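Long-range contacts in aldehyde dehydrogenase family protein (Pseudomonas syringae pv. tomato, PDB 5IUV), which probably oxidises indole-3-acetaldehyde to the auxin indole-3-acetic acid with NAD+ as cofactor, a step that contributes to the virulence of this plant pathogen: residues R83-M87 against L182-N186; A127-S131 against C175-P180. All blocks are in the same frame, centred on the assembly; numbering follows the deposited sequence.

Contact 1 (R83-M87 against L182-N186); sequences RKATM and LSTGN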
ATOM      1  N   ARG A  83      20.403  -6.220   8.510  1.00  9.41           N
ATOM      2  CA  ARG A  83      19.854  -7.534   8.160  1.00  9.43           C
ATOM      3  C   ARG A  83      19.850  -7.722   6.646  1.00  7.38           C
ATOM      4  O   ARG A  83      20.164  -8.796   6.147  1.00  7.86           O
ATOM      5  CB  ARG A  83      18.436  -7.718   8.713  1.00 10.70           C
ATOM      6  CG  ARG A  83      18.382  -7.692  10.228  1.00 11.53           C
ATOM      7  CD  ARG A  83      17.246  -8.521  10.794  1.00 10.44           C
ATOM      8  NE  ARG A  83      15.935  -8.205  10.228  1.00 11.84           N
ATOM      9  CZ  ARG A  83      15.216  -7.131  10.534  1.00 11.96           C
ATOM     10  NH1 ARG A  83      15.686  -6.224  11.378  1.00 15.07           N
ATOM     11  NH2 ARG A  83      14.029  -6.953   9.973  1.00 10.04           N
ATOM     12  N   LYS A  84      19.481  -6.672   5.926  1.00  7.79           N
ATOM     13  CA  LYS A  84      19.533  -6.666   4.473  1.00  8.90           C
ATOM     14  C   LYS A  84      20.935  -7.019   3.967  1.00 10.29           C
ATOM     15  O   LYS A  84      21.090  -7.907   3.127  1.00  7.63           O
ATOM     16  CB  LYS A  84      19.112  -5.293   3.930  1.00  9.65           C
ATOM     17  CG  LYS A  84      19.377  -5.108   2.440  1.00  8.09           C
ATOM     18  CD  LYS A  84      18.845  -3.759   1.904  1.00  8.45           C
ATOM     19  CE  LYS A  84      19.624  -2.584   2.493  1.00 13.22           C
ATOM     20  NZ  LYS A  84      19.229  -1.265   1.894  1.00  9.10           N
ATOM     21  N   ALA A  85      21.947  -6.321   4.477  1.00  7.87           N
ATOM     22  CA  ALA A  85      23.332  -6.546   4.053  1.00  9.61           C
ATOM     23  C   ALA A  85      23.777  -7.987   4.300  1.00 10.64           C
ATOM     24  O   ALA A  85      24.454  -8.590   3.471  1.00  8.50           O
ATOM     25  CB  ALA A  85      24.276  -5.570   4.768  1.00  8.36           C
ATOM     26  N   THR A  86      23.388  -8.530   5.445  1.00  7.69           N
ATOM     27  CA  THR A  86      23.745  -9.899   5.798  1.00  8.51           C
ATOM     28  C   THR A  86      23.054 -10.905   4.879  1.00  7.39           C
ATOM     29  O   THR A  86      23.679 -11.863   4.427  1.00  7.41           O
ATOM     30  CB  THR A  86      23.387 -10.199   7.264  1.00  9.23           C
ATOM     31  OG1 THR A  86      24.120  -9.311   8.112  1.00 12.74           O
ATOM     32  CG2 THR A  86      23.732 -11.637   7.639  1.00  7.50           C
ATOM     33  N   MET A  87      21.773 -10.679   4.589  1.00  7.26           N
ATOM     34  CA  MET A  87      21.028 -11.589   3.710  1.00  7.15           C
ATOM     35  C   MET A  87      21.602 -11.599   2.296  1.00  7.30           C
ATOM     36  O   MET A  87      21.663 -12.643   1.640  1.00  7.27           O
ATOM     37  CB  MET A  87      19.536 -11.217   3.672  1.00  7.10           C
ATOM     38  CG  MET A  87      18.780 -11.490   4.982  1.00  7.01           C
ATOM     39  SD  MET A  87      18.878 -13.207   5.541  1.00  9.18           S
ATOM     40  CE  MET A  87      17.985 -14.068   4.243  1.00  9.31           C
ATOM     41  N   LEU A 182      14.089 -15.278   7.833  1.00  6.29           N
ATOM     42  CA  LEU A 182      15.255 -14.656   8.451  1.00  5.71           C
ATOM     43  C   LEU A 182      15.218 -13.137   8.288  1.00  8.73           C
ATOM     44  O   LEU A 182      15.580 -12.404   9.211  1.00 10.02           O
ATOM     45  CB  LEU A 182      16.552 -15.218   7.856  1.00  5.64           C
ATOM     46  CG  LEU A 182      16.846 -16.686   8.150  1.00  8.43           C
ATOM     47  CD1 LEU A 182      18.016 -17.182   7.298  1.00  5.80           C
ATOM     48  CD2 LEU A 182      17.137 -16.888   9.652  1.00  5.75           C
ATOM     49  N   SER A 183      14.767 -12.669   7.122  1.00  8.09           N
ATOM     50  CA  SER A 183      14.721 -11.230   6.847  1.00  8.13           C
ATOM     51  C   SER A 183      13.853 -10.474   7.849  1.00  8.58           C
ATOM     52  O   SER A 183      14.175  -9.341   8.219  1.00  9.00           O
ATOM     53  CB  SER A 183      14.213 -10.953   5.429  1.00  8.23           C
ATOM     54  OG  SER A 183      15.195 -11.290   4.462  1.00  8.82           O
ATOM     55  N   THR A 184      12.764 -11.098   8.287  1.00  6.91           N
ATOM     56  CA  THR A 184      11.871 -10.471   9.260  1.00  7.92           C
ATOM     57  C   THR A 184      12.407 -10.558  10.690  1.00 11.49           C
ATOM     58  O   THR A 184      11.834  -9.972  11.608  1.00 10.79           O
ATOM     59  CB  THR A 184      10.461 -11.095   9.220  1.00  9.41           C
ATOM     60  OG1 THR A 184      10.562 -12.524   9.207  1.00 10.80           O
ATOM     61  CG2 THR A 184       9.710 -10.635   7.974  1.00  8.09           C
ATOM     62  N   GLY A 185      13.493 -11.301  10.880  1.00 10.18           N
ATOM     63  CA  GLY A 185      14.162 -11.343  12.170  1.00 10.21           C
ATOM     64  C   GLY A 185      13.938 -12.588  13.021  1.00  9.15           C
ATOM     65  O   GLY A 185      14.396 -12.652  14.161  1.00  8.25           O
ATOM     66  N   ASN A 186      13.234 -13.579  12.490  1.00  6.34           N
ATOM     67  CA  ASN A 186      12.994 -14.806  13.251  1.00  5.69           C
ATOM     68  C   ASN A 186      14.222 -15.702  13.381  1.00 10.42           C
ATOM     69  O   ASN A 186      15.166 -15.598  12.594  1.00  9.07           O
ATOM     70  CB  ASN A 186      11.868 -15.616  12.608  1.00  5.62           C
ATOM     71  CG  ASN A 186      10.564 -14.866  12.578  1.00  7.75           C
ATOM     72  OD1 ASN A 186       9.855 -14.802  13.577  1.00 10.30           O
ATOM     73  ND2 ASN A 186      10.237 -14.294  11.431  1.00  7.13           N
TER

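Contact 2 (A127-S131 against C175-P180); sequences ALSWS and CWKLGP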
ATOM      1  N   ALA A 127      16.150 -15.830  -3.917  1.00  6.94           N
ATOM      2  CA  ALA A 127      15.127 -15.708  -2.888  1.00  6.95           C
ATOM      3  C   ALA A 127      15.700 -15.048  -1.640  1.00  7.03           C
ATOM      4  O   ALA A 127      15.020 -14.262  -0.993  1.00  7.20           O
ATOM      5  CB  ALA A 127      14.526 -17.080  -2.545  1.00  6.89           C
ATOM      6  N   LEU A 128      16.949 -15.368  -1.307  1.00  7.31           N
ATOM      7  CA  LEU A 128      17.600 -14.787  -0.135  1.00  7.86           C
ATOM      8  C   LEU A 128      17.902 -13.302  -0.327  1.00  8.70           C
ATOM      9  O   LEU A 128      17.637 -12.488   0.555  1.00  8.60           O
ATOM     10  CB  LEU A 128      18.900 -15.540   0.202  1.00  6.28           C
ATOM     11  CG  LEU A 128      18.797 -17.020   0.594  1.00 10.61           C
ATOM     12  CD1 LEU A 128      20.153 -17.592   1.024  1.00 10.18           C
ATOM     13  CD2 LEU A 128      17.771 -17.206   1.702  1.00  9.23           C
ATOM     14  N   SER A 129      18.471 -12.947  -1.474  1.00  9.73           N
ATOM     15  CA  SER A 129      18.866 -11.560  -1.699  1.00  9.28           C
ATOM     16  C   SER A 129      17.663 -10.662  -1.973  1.00  8.03           C
ATOM     17  O   SER A 129      17.632  -9.524  -1.526  1.00  7.75           O
ATOM     18  CB  SER A 129      19.876 -11.457  -2.853  1.00 10.81           C
ATOM     19  OG  SER A 129      19.383 -12.026  -4.050  1.00 11.55           O
ATOM     20  N   TRP A 130      16.683 -11.160  -2.719  1.00  6.41           N
ATOM     21  CA  TRP A 130      15.497 -10.352  -3.013  1.00  8.54           C
ATOM     22  C   TRP A 130      14.764 -10.058  -1.709  1.00  7.29           C
ATOM     23  O   TRP A 130      14.373  -8.923  -1.452  1.00  6.05           O
ATOM     24  CB  TRP A 130      14.576 -11.065  -4.012  1.00  8.16           C
ATOM     25  CG  TRP A 130      13.439 -10.235  -4.574  1.00  8.67           C
ATOM     26  CD1 TRP A 130      13.429  -9.554  -5.764  1.00 10.12           C
ATOM     27  CD2 TRP A 130      12.145 -10.034  -3.990  1.00  6.94           C
ATOM     28  NE1 TRP A 130      12.213  -8.939  -5.947  1.00  9.23           N
ATOM     29  CE2 TRP A 130      11.409  -9.215  -4.872  1.00  8.06           C
ATOM     30  CE3 TRP A 130      11.541 -10.461  -2.800  1.00  9.21           C
ATOM     31  CZ2 TRP A 130      10.095  -8.814  -4.604  1.00  7.47           C
ATOM     32  CZ3 TRP A 130      10.240 -10.064  -2.535  1.00  7.63           C
ATOM     33  CH2 TRP A 130       9.533  -9.244  -3.432  1.00  7.29           C
ATOM     34  N   SER A 131      14.594 -11.083  -0.883  1.00  8.18           N
ATOM     35  CA  SER A 131      13.961 -10.904   0.417  1.00 10.05           C
ATOM     36  C   SER A 131      14.744  -9.904   1.264  1.00 10.05           C
ATOM     37  O   SER A 131      14.161  -9.030   1.901  1.00 10.35           O
ATOM     38  CB  SER A 131      13.844 -12.240   1.158  1.00 11.80           C
ATOM     39  OG  SER A 131      12.969 -13.126   0.481  1.00 12.89           O
ATOM     40  N   CYS A 175      15.283 -21.958   0.672  1.00 10.21           N
ATOM     41  CA  CYS A 175      15.512 -20.521   0.539  1.00  7.88           C
ATOM     42  C   CYS A 175      14.218 -19.717   0.398  1.00 10.22           C
ATOM     43  O   CYS A 175      14.146 -18.571   0.847  1.00  7.42           O
ATOM     44  CB  CYS A 175      16.430 -20.246  -0.651  1.00  6.35           C
ATOM     45  SG  CYS A 175      18.142 -20.739  -0.351  1.00 13.00           S
ATOM     46  N   TRP A 176      13.205 -20.305  -0.239  1.00  6.15           N
ATOM     47  CA  TRP A 176      11.885 -19.687  -0.269  1.00  8.06           C
ATOM     48  C   TRP A 176      11.353 -19.425   1.132  1.00  8.02           C
ATOM     49  O   TRP A 176      10.632 -18.451   1.348  1.00  8.14           O
ATOM     50  CB  TRP A 176      10.884 -20.557  -1.029  1.00  9.11           C
ATOM     51  CG  TRP A 176      10.960 -20.415  -2.511  1.00 12.46           C
ATOM     52  CD1 TRP A 176      11.984 -19.880  -3.238  1.00 12.39           C
ATOM     53  CD2 TRP A 176       9.964 -20.817  -3.455  1.00 12.86           C
ATOM     54  NE1 TRP A 176      11.685 -19.926  -4.580  1.00 10.67           N
ATOM     55  CE2 TRP A 176      10.447 -20.492  -4.738  1.00 12.79           C
ATOM     56  CE3 TRP A 176       8.708 -21.421  -3.337  1.00 12.67           C
ATOM     57  CZ2 TRP A 176       9.722 -20.760  -5.901  1.00 13.35           C
ATOM     58  CZ3 TRP A 176       7.982 -21.674  -4.489  1.00 13.89           C
ATOM     59  CH2 TRP A 176       8.494 -21.345  -5.757  1.00 14.82           C
ATOM     60  N   LYS A 177      11.694 -20.295   2.080  1.00  8.88           N
ATOM     61  CA  LYS A 177      11.294 -20.098   3.472  1.00  8.69           C
ATOM     62  C   LYS A 177      12.295 -19.204   4.195  1.00  7.93           C
ATOM     63  O   LYS A 177      11.893 -18.269   4.871  1.00  7.32           O
ATOM     64  CB  LYS A 177      11.167 -21.433   4.232  1.00 10.50           C
ATOM     65  CG  LYS A 177      10.366 -22.544   3.535  1.00  8.83           C
ATOM     66  CD  LYS A 177       8.911 -22.168   3.312  1.00 11.07           C
ATOM     67  CE  LYS A 177       8.121 -23.370   2.783  1.00 15.00           C
ATOM     68  NZ  LYS A 177       6.772 -23.003   2.251  1.00 16.69           N
ATOM     69  N   LEU A 178      13.590 -19.498   4.056  1.00  6.85           N
ATOM     70  CA  LEU A 178      14.623 -18.785   4.813  1.00  7.22           C
ATOM     71  C   LEU A 178      14.685 -17.299   4.482  1.00  7.43           C
ATOM     72  O   LEU A 178      14.932 -16.469   5.356  1.00  8.53           O
ATOM     73  CB  LEU A 178      16.004 -19.403   4.567  1.00  6.65           C
ATOM     74  CG  LEU A 178      16.268 -20.814   5.083  1.00 11.16           C
ATOM     75  CD1 LEU A 178      17.726 -21.184   4.830  1.00 12.60           C
ATOM     76  CD2 LEU A 178      15.932 -20.917   6.547  1.00 12.36           C
ATOM     77  N   GLY A 179      14.487 -16.972   3.212  1.00  6.09           N
ATOM     78  CA  GLY A 179      14.520 -15.585   2.779  1.00  8.12           C
ATOM     79  C   GLY A 179      13.665 -14.657   3.631  1.00  8.63           C
ATOM     80  O   GLY A 179      14.190 -13.820   4.357  1.00  7.50           O
ATOM     81  N   PRO A 180      12.337 -14.801   3.545  1.00  5.49           N
ATOM     82  CA  PRO A 180      11.427 -13.972   4.347  1.00  5.50           C
ATOM     83  C   PRO A 180      11.496 -14.242   5.860  1.00  6.63           C
ATOM     84  O   PRO A 180      11.368 -13.298   6.645  1.00  6.93           O
ATOM     85  CB  PRO A 180      10.041 -14.335   3.787  1.00  5.45           C
ATOM     86  CG  PRO A 180      10.235 -15.667   3.109  1.00  6.88           C
ATOM     87  CD  PRO A 180      11.621 -15.642   2.573  1.00  6.16           C
TER

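Contact 1 (R83-M87 against L182-N186)
R83 reaches across from helix 80-96 and holds the backbone carbonyl of S183 with two nitrogens. R83 NE donates to S183 O at 2.9 Å, with an N-H...O angle of 151°. R83 NH2 donates to the same S183 O at 3.0 Å. The grip is side-on, and the oxygen lies almost in the guanidinium plane. The two donors approach the carbonyl differently. NH2 sits in the carbonyl plane, while NE stands above it. A bend at chi3 (-53°) turns the guanidinium so that both can reach one atom. NH1 bonds to L78 O, which helps fix the rotation of the group.

The bonded carbonyl belongs to the C-terminal end of helix 170-183. The chain closes there in a Schellman motif, with G185 at positive phi and G185 N bonded back to L182 O. Helix carbonyls in a last turn often lack a backbone donor, and R83 supplies two to S183 O. L182 O also accepts from W75 NE1.

The van der Waals part lies one turn further along helix 80-96. The M87 side chain folds at chi2 and chi3 and crosses that of L182 at about a right angle. M87 SD rests 3.8 Å from L182 CB. The methionine also lies against the serine hydroxyl: M87 CG packs 3.6 Å from S183 OG, whose hydrogen-bond partner is G179 O.

Contact 2 (A127-S131 against C175-P180)
L128 fits its branched end against C175 and G179 on the neighbouring helix. Its CG lies 3.9 Å from C175 SG, and CD1 touches the same sulfur. L128 CD2 runs on toward the backbone and comes within 3.6 Å of G179 N. It also meets L178 CB. With chi1 at -63°, L128 CG lies opposite its own carbonyl carbon, and the two methyls swing across to the other helix.

G179 forms the hollow of this interface. Its CA is 4.3 Å from L128 CA, a very short distance for two helices. G179 has no side chain, so A127 O, L128 CA and S131 CB come right up to its backbone. S131 presses into the same hollow from one turn further along: its CB packs 3.5 Å from G179 C, and its OG lies beside P180 CD. The hydroxyl is turned back into its own helix, where S131 OG donates to A127 O at 2.8 Å. That bond gives the buried hydroxyl a partner within its own turn. A127 O accepts the backbone S131 N as well. P180 lacks an N-H, and helix 170-183 is kinked there.

A127 is the small bump at the other end. Its methyl CB sits 3.7 Å from C175 O and also touches W176 CD1, meeting the indole obliquely.

The segment axes approach to 7.9 Å and run nearly parallel, crossing at -23°. F90 and L94 of helix 80-96 pack on L128, and L94 also touches C175. Helices 80-96, 113-134 and 170-183 thus pack together. The last follows strand 149-164 and leads into the parallel strand 187-191, as the crossover helix of a right-handed beta-alpha-beta unit in the NAD-binding domain.

Both contacts use helix 170-183: contact 2 takes its middle and contact 1 its C-terminal end. Their centres are about 9 Å apart, and contact 2 is nested in the chain loop closed by contact 1. Where they touch, M87 CE lies 3.8 Å from G179 O, and S183 OG packs 3.5 Å from S131 C. Contact 2 is the one beside the active site. The W176 side chain is about 4 Å from the bound NAD, about 5 Å from that of E267, the predicted active-site residue, and about 6 Å from that of C302, which binds (indol-3-yl)acetate. Contact 1 is more remote: the L182 side chain is about 12 Å from that of NAD-binding V165.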